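Local coordinates for large adhesion protein (Lap) involved in biofilm formation (Marinobacter hydrocarbonoclasticus, PDB 6XI3) that probably extends a bacterial biofilm adhesin away from the cell as a string of Ig-like beta-sandwich repeats whose linkers bind calcium, at residues V257-G262 with S285-G290; T322-T327 with D336-T341; S348-T353 with T366-D371; V352-S357 with G387-E392; N360-I365 with I381-D386. All blocks are in the same frame, centred on the assembly; numbering follows the deposited sequence.

Interaction 1 (V257-G262 with S285-G290); sequences VTDSAG and SSLVDG. With CA (calcium ion), chain B.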
# COMPACT_ATOMS: atom_id res chain seq x y z
N VAL A 257 -12.02 -11.06 19.34
CA VAL A 257 -12.63 -10.68 20.64
C VAL A 257 -12.37 -11.85 21.58
O VAL A 257 -12.83 -12.97 21.29
CB VAL A 257 -14.13 -10.39 20.53
CG1 VAL A 257 -14.65 -9.81 21.84
CG2 VAL A 257 -14.48 -9.47 19.38
N THR A 258 -11.70 -11.56 22.70
CA THR A 258 -11.20 -12.57 23.65
C THR A 258 -11.87 -12.30 25.00
O THR A 258 -11.87 -11.14 25.45
CB THR A 258 -9.66 -12.60 23.67
OG1 THR A 258 -9.16 -12.75 22.33
CG2 THR A 258 -9.13 -13.76 24.49
N ASP A 259 -12.43 -13.34 25.58
CA ASP A 259 -13.18 -13.24 26.85
C ASP A 259 -12.24 -13.65 28.00
O ASP A 259 -11.08 -13.94 27.73
CB ASP A 259 -14.49 -14.03 26.78
CG ASP A 259 -14.39 -15.55 26.93
OD1 ASP A 259 -13.28 -16.09 27.13
OD2 ASP A 259 -15.43 -16.17 26.76
N SER A 260 -12.77 -13.62 29.21
CA SER A 260 -12.04 -13.81 30.49
C SER A 260 -11.66 -15.28 30.69
O SER A 260 -10.85 -15.55 31.58
CB SER A 260 -12.88 -13.30 31.64
OG SER A 260 -14.16 -13.94 31.70
N ALA A 261 -12.17 -16.19 29.87
CA ALA A 261 -11.91 -17.66 29.94
C ALA A 261 -10.99 -18.09 28.79
O ALA A 261 -10.65 -19.28 28.68
CB ALA A 261 -13.22 -18.42 29.94
N GLY A 262 -10.59 -17.15 27.94
CA GLY A 262 -9.72 -17.43 26.79
C GLY A 262 -10.47 -17.80 25.52
O GLY A 262 -9.80 -18.20 24.57
N SER A 285 -22.25 -14.25 21.44
CA SER A 285 -23.05 -15.20 22.27
C SER A 285 -22.18 -16.37 22.74
O SER A 285 -22.53 -16.96 23.77
CB SER A 285 -24.27 -15.70 21.53
OG SER A 285 -23.88 -16.28 20.28
N SER A 286 -21.06 -16.68 22.07
CA SER A 286 -20.16 -17.79 22.50
C SER A 286 -19.24 -17.35 23.64
O SER A 286 -18.52 -18.20 24.16
CB SER A 286 -19.37 -18.34 21.35
OG SER A 286 -18.37 -17.43 20.92
N LEU A 287 -19.23 -16.07 24.04
CA LEU A 287 -18.26 -15.61 25.06
C LEU A 287 -18.92 -15.50 26.44
O LEU A 287 -20.12 -15.33 26.53
CB LEU A 287 -17.68 -14.26 24.64
CG LEU A 287 -17.00 -14.27 23.27
CD1 LEU A 287 -16.41 -12.91 22.99
CD2 LEU A 287 -15.92 -15.35 23.19
N VAL A 288 -18.12 -15.58 27.49
CA VAL A 288 -18.65 -15.55 28.87
C VAL A 288 -18.49 -14.13 29.38
O VAL A 288 -17.63 -13.39 28.85
CB VAL A 288 -17.92 -16.57 29.77
CG1 VAL A 288 -18.11 -17.99 29.24
CG2 VAL A 288 -16.44 -16.25 29.94
N ASP A 289 -19.19 -13.83 30.47
CA ASP A 289 -19.18 -12.50 31.08
C ASP A 289 -17.79 -12.16 31.61
O ASP A 289 -17.02 -13.08 31.99
CB ASP A 289 -20.25 -12.39 32.16
CG ASP A 289 -21.66 -12.29 31.59
OD1 ASP A 289 -21.84 -12.34 30.30
OD2 ASP A 289 -22.56 -12.10 32.42
N GLY A 290 -17.52 -10.86 31.71
CA GLY A 290 -16.26 -10.31 32.24
C GLY A 290 -15.60 -9.41 31.20
O GLY A 290 -16.28 -8.99 30.24
CA CA B . -22.72 -11.21 34.54
O HOH W 1 -15.15 -12.34 29.72
O HOH W 2 -23.12 -10.45 36.77

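Interaction 2 (T322-T327 with D336-T341); sequences TVSLDT and DLSGTT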
# COMPACT_ATOMS: atom_id res chain seq x y z
N THR A 322 -28.02 -18.28 45.63
CA THR A 322 -28.95 -18.67 46.73
C THR A 322 -28.26 -19.64 47.69
O THR A 322 -27.42 -20.43 47.24
CB THR A 322 -30.21 -19.38 46.22
OG1 THR A 322 -29.84 -20.66 45.70
CG2 THR A 322 -30.95 -18.57 45.18
N VAL A 323 -28.67 -19.66 48.95
CA VAL A 323 -28.28 -20.74 49.89
C VAL A 323 -29.54 -21.21 50.60
O VAL A 323 -30.47 -20.39 50.78
CB VAL A 323 -27.19 -20.28 50.87
CG1 VAL A 323 -27.73 -19.24 51.84
CG2 VAL A 323 -26.59 -21.45 51.63
N SER A 324 -29.57 -22.49 50.97
CA SER A 324 -30.68 -23.14 51.71
C SER A 324 -30.10 -23.95 52.87
O SER A 324 -29.09 -24.66 52.69
CB SER A 324 -31.53 -23.99 50.79
OG SER A 324 -32.42 -24.78 51.56
N LEU A 325 -30.69 -23.80 54.05
CA LEU A 325 -30.41 -24.70 55.18
C LEU A 325 -31.39 -25.87 55.07
O LEU A 325 -32.57 -25.69 55.42
CB LEU A 325 -30.53 -23.93 56.48
CG LEU A 325 -30.32 -24.74 57.76
CD1 LEU A 325 -28.99 -25.47 57.74
CD2 LEU A 325 -30.41 -23.81 58.96
N ASP A 326 -30.90 -26.99 54.56
CA ASP A 326 -31.70 -28.20 54.23
C ASP A 326 -32.01 -29.01 55.49
O ASP A 326 -33.15 -29.43 55.62
CB ASP A 326 -30.99 -29.03 53.18
CG ASP A 326 -30.82 -28.25 51.88
OD1 ASP A 326 -31.67 -27.36 51.60
OD2 ASP A 326 -29.84 -28.49 51.21
N THR A 327 -31.05 -29.23 56.38
CA THR A 327 -31.21 -30.10 57.56
C THR A 327 -30.37 -29.56 58.69
O THR A 327 -29.22 -29.20 58.43
CB THR A 327 -30.71 -31.53 57.29
OG1 THR A 327 -31.26 -31.97 56.05
CG2 THR A 327 -31.06 -32.54 58.37
N ASP A 336 -26.85 -29.72 56.84
CA ASP A 336 -26.69 -29.91 55.38
C ASP A 336 -27.17 -28.61 54.75
O ASP A 336 -28.26 -28.14 55.15
CB ASP A 336 -27.44 -31.14 54.86
CG ASP A 336 -27.05 -32.47 55.50
OD1 ASP A 336 -25.99 -32.57 56.13
OD2 ASP A 336 -27.83 -33.40 55.35
N LEU A 337 -26.37 -28.05 53.83
CA LEU A 337 -26.61 -26.77 53.13
C LEU A 337 -26.59 -27.08 51.64
O LEU A 337 -25.91 -28.00 51.26
CB LEU A 337 -25.48 -25.78 53.44
CG LEU A 337 -25.22 -25.50 54.91
CD1 LEU A 337 -24.01 -24.63 55.06
CD2 LEU A 337 -26.43 -24.84 55.57
N SER A 338 -27.31 -26.32 50.83
CA SER A 338 -27.22 -26.39 49.35
C SER A 338 -27.45 -24.99 48.78
O SER A 338 -27.97 -24.14 49.52
CB SER A 338 -28.21 -27.36 48.79
OG SER A 338 -29.49 -27.06 49.27
N GLY A 339 -27.11 -24.79 47.51
CA GLY A 339 -27.39 -23.50 46.87
C GLY A 339 -27.33 -23.59 45.37
O GLY A 339 -27.01 -24.65 44.84
N THR A 340 -27.60 -22.46 44.73
CA THR A 340 -27.56 -22.31 43.27
C THR A 340 -26.79 -21.04 43.00
O THR A 340 -26.73 -20.16 43.88
CB THR A 340 -28.97 -22.24 42.64
OG1 THR A 340 -29.64 -21.07 43.12
CG2 THR A 340 -29.82 -23.46 42.94
N THR A 341 -26.28 -20.94 41.78
CA THR A 341 -25.59 -19.73 41.31
C THR A 341 -25.98 -19.48 39.85
O THR A 341 -26.32 -20.42 39.17
CB THR A 341 -24.06 -19.79 41.50
OG1 THR A 341 -23.49 -20.84 40.73
CG2 THR A 341 -23.64 -19.94 42.94

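Interaction 3 (S348-T353 with T366-D371); sequences SQVNVT and TTVGAD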
# COMPACT_ATOMS: atom_id res chain seq x y z
N SER A 348 -15.35 -22.42 40.90
CA SER A 348 -15.22 -21.32 41.89
C SER A 348 -15.50 -21.83 43.31
O SER A 348 -16.29 -22.77 43.46
CB SER A 348 -16.13 -20.18 41.58
OG SER A 348 -15.88 -19.70 40.28
N GLN A 349 -14.90 -21.19 44.29
CA GLN A 349 -15.14 -21.46 45.72
C GLN A 349 -16.41 -20.73 46.15
O GLN A 349 -16.65 -19.63 45.65
CB GLN A 349 -13.95 -20.99 46.55
CG GLN A 349 -12.67 -21.69 46.15
CD GLN A 349 -11.53 -21.38 47.09
OE1 GLN A 349 -10.53 -22.10 47.12
NE2 GLN A 349 -11.70 -20.35 47.89
N VAL A 350 -17.21 -21.37 47.01
CA VAL A 350 -18.31 -20.73 47.76
C VAL A 350 -17.86 -20.69 49.21
O VAL A 350 -17.63 -21.78 49.74
CB VAL A 350 -19.62 -21.53 47.69
CG1 VAL A 350 -20.71 -20.73 48.37
CG2 VAL A 350 -20.00 -21.93 46.27
N ASN A 351 -17.79 -19.51 49.82
CA ASN A 351 -17.48 -19.39 51.27
C ASN A 351 -18.80 -19.37 52.05
O ASN A 351 -19.71 -18.58 51.67
CB ASN A 351 -16.58 -18.17 51.59
CG ASN A 351 -15.18 -18.29 51.03
OD1 ASN A 351 -14.93 -17.94 49.88
ND2 ASN A 351 -14.23 -18.78 51.81
N VAL A 352 -18.88 -20.18 53.11
CA VAL A 352 -20.10 -20.32 53.96
C VAL A 352 -19.73 -20.02 55.41
O VAL A 352 -18.67 -20.45 55.85
CB VAL A 352 -20.72 -21.72 53.81
CG1 VAL A 352 -21.87 -21.94 54.78
CG2 VAL A 352 -21.20 -21.97 52.38
N THR A 353 -20.52 -19.19 56.08
CA THR A 353 -20.45 -18.96 57.55
C THR A 353 -21.79 -19.38 58.17
O THR A 353 -22.85 -19.15 57.55
CB THR A 353 -20.15 -17.49 57.88
OG1 THR A 353 -21.26 -16.80 57.31
CG2 THR A 353 -18.84 -16.98 57.32
N THR A 366 -16.76 -24.77 49.74
CA THR A 366 -17.04 -25.86 48.79
C THR A 366 -16.91 -25.28 47.39
O THR A 366 -16.51 -24.10 47.25
CB THR A 366 -18.39 -26.53 49.07
OG1 THR A 366 -18.45 -27.79 48.37
CG2 THR A 366 -19.54 -25.61 48.72
N THR A 367 -17.19 -26.12 46.41
CA THR A 367 -16.96 -25.85 44.98
C THR A 367 -18.30 -25.77 44.22
O THR A 367 -19.15 -26.64 44.39
CB THR A 367 -16.00 -26.89 44.41
OG1 THR A 367 -14.77 -26.68 45.13
CG2 THR A 367 -15.77 -26.74 42.93
N VAL A 368 -18.42 -24.76 43.37
CA VAL A 368 -19.56 -24.61 42.42
C VAL A 368 -19.49 -25.72 41.36
O VAL A 368 -18.47 -25.81 40.68
CB VAL A 368 -19.60 -23.20 41.82
CG1 VAL A 368 -20.76 -23.06 40.85
CG2 VAL A 368 -19.67 -22.12 42.89
N GLY A 369 -20.60 -26.46 41.13
CA GLY A 369 -20.65 -27.55 40.15
C GLY A 369 -20.76 -27.03 38.71
O GLY A 369 -20.90 -25.82 38.52
N ALA A 370 -20.70 -27.93 37.74
CA ALA A 370 -20.96 -27.61 36.32
C ALA A 370 -22.30 -26.86 36.16
O ALA A 370 -22.34 -25.91 35.36
CB ALA A 370 -20.94 -28.85 35.48
N ASP A 371 -23.34 -27.23 36.91
CA ASP A 371 -24.69 -26.62 36.73
C ASP A 371 -24.89 -25.40 37.64
O ASP A 371 -26.03 -24.91 37.71
CB ASP A 371 -25.77 -27.66 36.96
CG ASP A 371 -25.82 -28.16 38.40
OD1 ASP A 371 -25.06 -27.63 39.26
OD2 ASP A 371 -26.60 -29.07 38.63

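Interaction 4 (V352-S357 with G387-E392); sequences VTITDS and GDLTVE. With NA (sodium ion), chain H.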
# COMPACT_ATOMS: atom_id res chain seq x y z
N VAL A 352 -18.88 -20.18 53.11
CA VAL A 352 -20.10 -20.32 53.96
C VAL A 352 -19.73 -20.02 55.41
O VAL A 352 -18.67 -20.45 55.85
CB VAL A 352 -20.72 -21.72 53.81
CG1 VAL A 352 -21.87 -21.94 54.78
CG2 VAL A 352 -21.20 -21.97 52.38
N THR A 353 -20.52 -19.19 56.08
CA THR A 353 -20.45 -18.96 57.55
C THR A 353 -21.79 -19.38 58.17
O THR A 353 -22.85 -19.15 57.55
CB THR A 353 -20.15 -17.49 57.88
OG1 THR A 353 -21.26 -16.80 57.31
CG2 THR A 353 -18.84 -16.98 57.32
N ILE A 354 -21.73 -20.04 59.32
CA ILE A 354 -22.92 -20.33 60.17
C ILE A 354 -22.63 -19.63 61.50
O ILE A 354 -21.60 -19.96 62.09
CB ILE A 354 -23.11 -21.84 60.33
CG1 ILE A 354 -23.18 -22.53 58.97
CG2 ILE A 354 -24.34 -22.14 61.17
CD1 ILE A 354 -22.55 -23.89 59.00
N THR A 355 -23.45 -18.64 61.85
CA THR A 355 -23.33 -17.84 63.08
C THR A 355 -24.46 -18.25 64.03
O THR A 355 -25.60 -18.30 63.60
CB THR A 355 -23.30 -16.36 62.72
OG1 THR A 355 -22.29 -16.27 61.71
CG2 THR A 355 -23.03 -15.45 63.91
N ASP A 356 -24.13 -18.53 65.28
CA ASP A 356 -25.13 -18.83 66.34
C ASP A 356 -25.54 -17.52 67.05
O ASP A 356 -25.07 -16.44 66.66
CB ASP A 356 -24.55 -19.90 67.24
CG ASP A 356 -23.48 -19.43 68.20
OD1 ASP A 356 -23.24 -18.18 68.27
OD2 ASP A 356 -22.93 -20.30 68.90
N SER A 357 -26.41 -17.62 68.06
CA SER A 357 -27.11 -16.47 68.70
C SER A 357 -26.16 -15.70 69.62
O SER A 357 -26.56 -14.62 70.08
CB SER A 357 -28.35 -16.90 69.45
OG SER A 357 -28.07 -18.00 70.30
N GLY A 387 -30.30 -22.06 69.84
CA GLY A 387 -31.00 -20.84 69.45
C GLY A 387 -30.86 -20.61 67.95
O GLY A 387 -30.57 -21.60 67.22
N ASP A 388 -31.01 -19.37 67.51
CA ASP A 388 -31.04 -19.00 66.07
C ASP A 388 -29.71 -19.40 65.43
O ASP A 388 -28.65 -19.36 66.11
CB ASP A 388 -31.34 -17.51 65.86
CG ASP A 388 -32.81 -17.15 66.06
OD1 ASP A 388 -33.66 -18.08 66.08
OD2 ASP A 388 -33.10 -15.93 66.19
N LEU A 389 -29.78 -19.79 64.16
CA LEU A 389 -28.62 -20.01 63.27
C LEU A 389 -28.85 -19.11 62.07
O LEU A 389 -29.99 -19.09 61.57
CB LEU A 389 -28.54 -21.46 62.79
CG LEU A 389 -28.14 -22.52 63.82
CD1 LEU A 389 -27.90 -23.85 63.13
CD2 LEU A 389 -26.91 -22.11 64.61
N THR A 390 -27.79 -18.44 61.62
CA THR A 390 -27.78 -17.69 60.35
C THR A 390 -26.67 -18.26 59.48
O THR A 390 -25.52 -18.32 59.95
CB THR A 390 -27.58 -16.18 60.57
OG1 THR A 390 -28.59 -15.77 61.48
CG2 THR A 390 -27.68 -15.42 59.26
N VAL A 391 -27.04 -18.73 58.30
CA VAL A 391 -26.11 -19.26 57.28
C VAL A 391 -25.90 -18.13 56.27
O VAL A 391 -26.91 -17.57 55.82
CB VAL A 391 -26.69 -20.51 56.61
CG1 VAL A 391 -25.86 -20.95 55.40
CG2 VAL A 391 -26.85 -21.66 57.60
N GLU A 392 -24.64 -17.80 55.97
CA GLU A 392 -24.29 -16.81 54.91
C GLU A 392 -23.41 -17.54 53.88
O GLU A 392 -22.46 -18.23 54.27
CB GLU A 392 -23.64 -15.58 55.55
CG GLU A 392 -23.07 -14.58 54.55
CD GLU A 392 -24.09 -13.65 53.92
OE1 GLU A 392 -25.30 -13.75 54.26
OE2 GLU A 392 -23.68 -12.80 53.09
NA NA H . -27.77 -20.12 68.64
O HOH W 3 -23.29 -16.50 59.29

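Interaction 5 (N360-I365 with I381-D386); sequences NVVNAI and ISSLVD. With NA (sodium ion), chain H; CA (calcium ion), chain C.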
# COMPACT_ATOMS: atom_id res chain seq x y z
N ASN A 360 -20.70 -17.02 67.87
CA ASN A 360 -19.72 -18.06 67.46
C ASN A 360 -19.90 -18.36 65.97
O ASN A 360 -21.00 -18.15 65.45
CB ASN A 360 -19.88 -19.36 68.25
CG ASN A 360 -19.73 -19.14 69.73
OD1 ASN A 360 -18.75 -18.54 70.16
ND2 ASN A 360 -20.66 -19.66 70.51
N VAL A 361 -18.84 -18.71 65.26
CA VAL A 361 -18.91 -18.83 63.78
C VAL A 361 -18.25 -20.14 63.38
O VAL A 361 -17.20 -20.48 63.94
CB VAL A 361 -18.31 -17.62 63.03
CG1 VAL A 361 -18.31 -17.82 61.52
CG2 VAL A 361 -19.04 -16.33 63.35
N VAL A 362 -18.89 -20.85 62.45
CA VAL A 362 -18.28 -21.99 61.71
C VAL A 362 -18.07 -21.50 60.27
O VAL A 362 -19.02 -20.95 59.70
CB VAL A 362 -19.14 -23.26 61.72
CG1 VAL A 362 -18.66 -24.25 60.67
CG2 VAL A 362 -19.16 -23.90 63.10
N ASN A 363 -16.87 -21.71 59.75
CA ASN A 363 -16.48 -21.34 58.37
C ASN A 363 -16.28 -22.64 57.57
O ASN A 363 -15.66 -23.59 58.09
CB ASN A 363 -15.20 -20.50 58.32
CG ASN A 363 -15.27 -19.22 59.13
OD1 ASN A 363 -15.91 -18.26 58.74
ND2 ASN A 363 -14.60 -19.22 60.28
N ALA A 364 -16.79 -22.67 56.35
CA ALA A 364 -16.62 -23.80 55.42
C ALA A 364 -16.47 -23.23 54.01
O ALA A 364 -16.78 -22.04 53.78
CB ALA A 364 -17.82 -24.73 55.55
N ILE A 365 -16.02 -24.08 53.09
CA ILE A 365 -15.73 -23.74 51.68
C ILE A 365 -16.06 -24.97 50.84
O ILE A 365 -15.68 -26.11 51.22
CB ILE A 365 -14.27 -23.28 51.45
CG1 ILE A 365 -13.78 -22.28 52.50
CG2 ILE A 365 -14.12 -22.71 50.07
CD1 ILE A 365 -12.33 -21.78 52.27
N ILE A 381 -21.33 -28.38 63.65
CA ILE A 381 -21.72 -27.12 64.35
C ILE A 381 -21.79 -27.41 65.85
O ILE A 381 -22.46 -26.64 66.54
CB ILE A 381 -23.03 -26.54 63.81
CG1 ILE A 381 -24.23 -27.49 63.98
CG2 ILE A 381 -22.85 -26.14 62.35
CD1 ILE A 381 -25.55 -26.79 63.74
N SER A 382 -21.08 -28.44 66.31
CA SER A 382 -20.98 -28.77 67.76
C SER A 382 -20.37 -27.60 68.55
O SER A 382 -20.56 -27.58 69.77
CB SER A 382 -20.23 -30.07 68.01
OG SER A 382 -18.91 -30.00 67.50
N SER A 383 -19.66 -26.65 67.92
CA SER A 383 -19.09 -25.45 68.58
C SER A 383 -20.15 -24.36 68.75
O SER A 383 -19.85 -23.37 69.43
CB SER A 383 -17.88 -24.90 67.83
OG SER A 383 -18.27 -24.35 66.58
N LEU A 384 -21.33 -24.46 68.12
CA LEU A 384 -22.38 -23.42 68.22
C LEU A 384 -23.30 -23.75 69.40
O LEU A 384 -23.34 -24.93 69.79
CB LEU A 384 -23.16 -23.34 66.91
CG LEU A 384 -22.30 -23.05 65.68
CD1 LEU A 384 -23.16 -22.78 64.44
CD2 LEU A 384 -21.37 -21.87 65.94
N VAL A 385 -24.08 -22.78 69.85
CA VAL A 385 -25.00 -22.96 71.02
C VAL A 385 -26.44 -22.94 70.51
O VAL A 385 -26.71 -22.36 69.44
CB VAL A 385 -24.76 -21.91 72.12
CG1 VAL A 385 -23.34 -21.98 72.64
CG2 VAL A 385 -25.13 -20.50 71.68
N ASP A 386 -27.34 -23.52 71.30
CA ASP A 386 -28.78 -23.57 70.94
C ASP A 386 -29.31 -22.16 70.71
O ASP A 386 -28.82 -21.22 71.36
CB ASP A 386 -29.55 -24.33 72.01
CG ASP A 386 -29.33 -25.83 71.91
OD1 ASP A 386 -28.50 -26.29 71.05
OD2 ASP A 386 -30.03 -26.52 72.65
NA NA H . -27.77 -20.12 68.64
CA CA C . -32.25 -26.64 73.68
O HOH W 4 -32.99 -24.64 72.84

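Interaction 1 (V257-G262 with S285-G290)
Asp259 OD2 takes the backbone N-H of Val288 in a short, nearly straight bond, 2.8 Å from Val288 N with 165° at the hydrogen. The donor arrives on the anti side of the carboxylate, tilted 25° from its plane. The other oxygen, OD1, serves its own turn: it accepts from Ala261 N two residues on, an Asx turn, and from Asn263 N just beyond. One carboxylate thus shapes the type I turn from Asp259 to Gly262 and ties it to the loop 285-290. Its chi1 of 77° sets CG between backbone N and carbonyl carbon, which turns the group toward that loop.

Carbon flanks the OD2 side of the carboxylate. Val288 CG2 lies 3.3 Å from Asp259 OD2 and also touches Ala261 CB, while Leu287 adds its CB and CD2. Farther back, Leu287 CD1 meets Val257 CG1 at 3.7 Å, the two side chains crossing at about a right angle. A water bridges the two segments, accepting from Ser260 N and donating to Val288 O, each 2.8 Å from its oxygen.

Beyond this grip, Asp289 OD2 binds calcium at 2.3 Å, in a site completed by Asp315, Thr317, Asp343 and Asn399 and by water. The contact lies where the end of strand 252-258 meets the loop entering strand 290-299, with Val257 packed on Leu292 and Val294 and Leu287 reaching Val265 and Leu314.

Interaction 2 (T322-T327 with D336-T341)
A classic beta bulge interrupts this antiparallel hairpin of strands 320-329 and 334-342: Asp326 and Thr327 both face Asp336. Asp336 O accepts from Asp326 N at 2.9 Å and from Thr327 N at 3.2 Å, both donors approaching from the same face of its carbonyl plane, while Asp336 N returns a bond to Thr327 O. Past the bulge, Ser324 and Ser338 form a regular hydrogen-bonded pair, with Ser324 N 2.7 Å from Ser338 O.

The bulge brings the Asp326 carboxylate over the serine face. Ser324 OG donates to Asp326 OD1 at 2.7 Å, meeting it nearly along the C-O axis. Ser338 chi1 of 52° swings OG to face Asp326 OD2, at a separation too short to be trusted in detail, so that bond is doubtful as modelled. Farther along, Thr322 OG1 and Thr340 OG1 share a hydrogen bond of 2.6 Å. On the reverse face Leu325 CD1 packs tightly on Leu337 CD2, and Leu337 continues to Val391 of the facing sheet.

The sound bond from Ser324 OG thus holds the Asp326 carboxylate from its own strand; it would limit the rotation of the group and probably stabilise its negative charge.

Interaction 3 (S348-T353 with T366-D371)
Thr366, Val350 and Val368 give the contact most of its buried surface, and a short ladder of backbone bonds sets them against one another. Val350 and Thr366 are an antiparallel hydrogen-bonded pair: Val350 N donates to Thr366 O at 2.8 Å, and Thr366 N answers to Val350 O at 3.1 Å. One step along, Val368 N donates to Ser348 O at 2.9 Å, which carries the pairing beyond the last residue of strand 361-367. Between these bonds Gln349 and Thr367 form a non-hydrogen-bonded pair, and their CA-H groups lean on Thr366 O and Ser348 O respectively.

The valines meet methyl to methyl. Val350 CG2 and Val368 CG2 are 3.4 Å apart, tighter than usual van der Waals contact, and the side chains cross at about a right angle. In each, CG1 is anti to the backbone N (chi1 -175° in Val350, 180° in Val368), leaving CG2 beside that N and turned to the opposing methyl. Val368 CG2 also rests 3.5 Å from Ser348 O, covering the acceptor of its own backbone bond. Thr366 is on the same face as Val350, its CG2 4.2 Å from Val350 CB.

This inner face turns to the opposite sheet, where Tyr374 receives both Val350 and Thr366, and Val368 reaches Thr341. Gln349 and Thr367 occupy the outer face. The hairpin sets edge strand 361-367 beside the inner strand 349-356, with its Val350 and Thr366 face turned to the second sheet, as in an Ig-like beta sandwich.

Interaction 4 (V352-S357 with G387-E392)
Backbone hydrogen bonds join Thr353 to Glu392 and Thr355 to Thr390, two antiparallel hydrogen-bonded pairs with a bond in each direction. The shortest of the four runs from Glu392 N to Thr353 O at 2.7 Å. CA-H groups fill the rungs between, as where Ile354 CA approaches Thr390 O.

The apolar face is made by Val352, Ile354, Leu389 and Val391. The Ile354 and Val391 side chains lie side by side, pointing the same way, with CG1 of Ile354 4.0 Å from CG2 of Val391, while Val352 meets Val391 CG1 at an angle and Ile354 CG2 reaches Leu389 CD2.

On the reverse face the threonines work with water and aliphatic carbon. One water is held by Thr353 OG1, by Thr355 OG1 at 2.6 Å and by Thr390 O, to which it donates. Thr353 OG1, placed between backbone N and carbonyl carbon by chi1 61°, also lies 3.2 Å from Glu392 CB.

Metal coordination closes the strand end: sodium takes Ser357 OG at 2.7 Å and Asp388 O at 2.8 Å, with Val385 O as a third ligand.

Strands 349-356 and 387-396 are the two central strands of their four-stranded sheet, flanked by 361-367 and 402-411. Their apolar face meets strand 334-342 of the partner sheet through Val335 and Leu337.

Interaction 5 (N360-I365 with I381-D386)
Val362 chi1 of 166° leaves CG2 beside the backbone N and aimed at the turn, while in Leu384, with chi1 -58°, a chi2 of -171° extends CD1 and leaves CD2 as the branch turned to the start of strand 361-367. The contact belongs to an Ig-like beta sandwich: an edge strand is covered by the loop that crosses from strand 374-380 to strand 387-396. That loop opens with a type I turn from Ile381 to Leu384, closed by Leu384 N donating to Ile381 O at 2.9 Å.

No hydrogen bond crosses between the segments, and the join is made mostly by carbon. Leu384 CD2 fits against Asn360 CB at 3.7 Å and against Val362 CG2 at 4.1 Å, the latter pair of side chains meeting at a slant. Val362 CG2 also touches Ser383 OG at 3.6 Å and comes near Ile381 CG2. Asn360 ND2, which has its hydrogen bond outside these segments, lies 4.1 Å from Val385 CG1; the Asn360 and Val385 side chains cross at about a right angle.

Asp356 ties both segments from outside, its OD1 accepting from Asn360 N and its OD2 from Val385 N. This holds the loop against the strand where no hydrogen bond crosses directly. The loop then becomes metal-binding: Val385 O coordinates sodium at 2.6 Å with Ser357 and Asp388, and one residue later Asp386 OD2 binds calcium at 2.5 Å, beside Asp412, Thr414 O and a water that sits 2.3 Å from the calcium ion.

Overall arrangement
Interactions 2 to 5 lie in the same sandwich, whereas interaction 1 precedes them in the chain and touches none; its centre is about 21 Å from that of interaction 3. A calcium ion bound by Asp289 of interaction 1 also takes Asp343, which follows strand 334-342 of interaction 2. Interactions 3 and 4 share Val352 and Thr353, and strand 361-367 links interactions 3 and 5. Leu337 CD1 of interaction 2 packs 3.4 Å from Val352 CG1, joining the two sheets. Interactions 4 and 5, with centres about 7 Å apart, build the sodium site together, and Asp386 of interaction 5 reaches the calcium ion at the chain's C-terminal end.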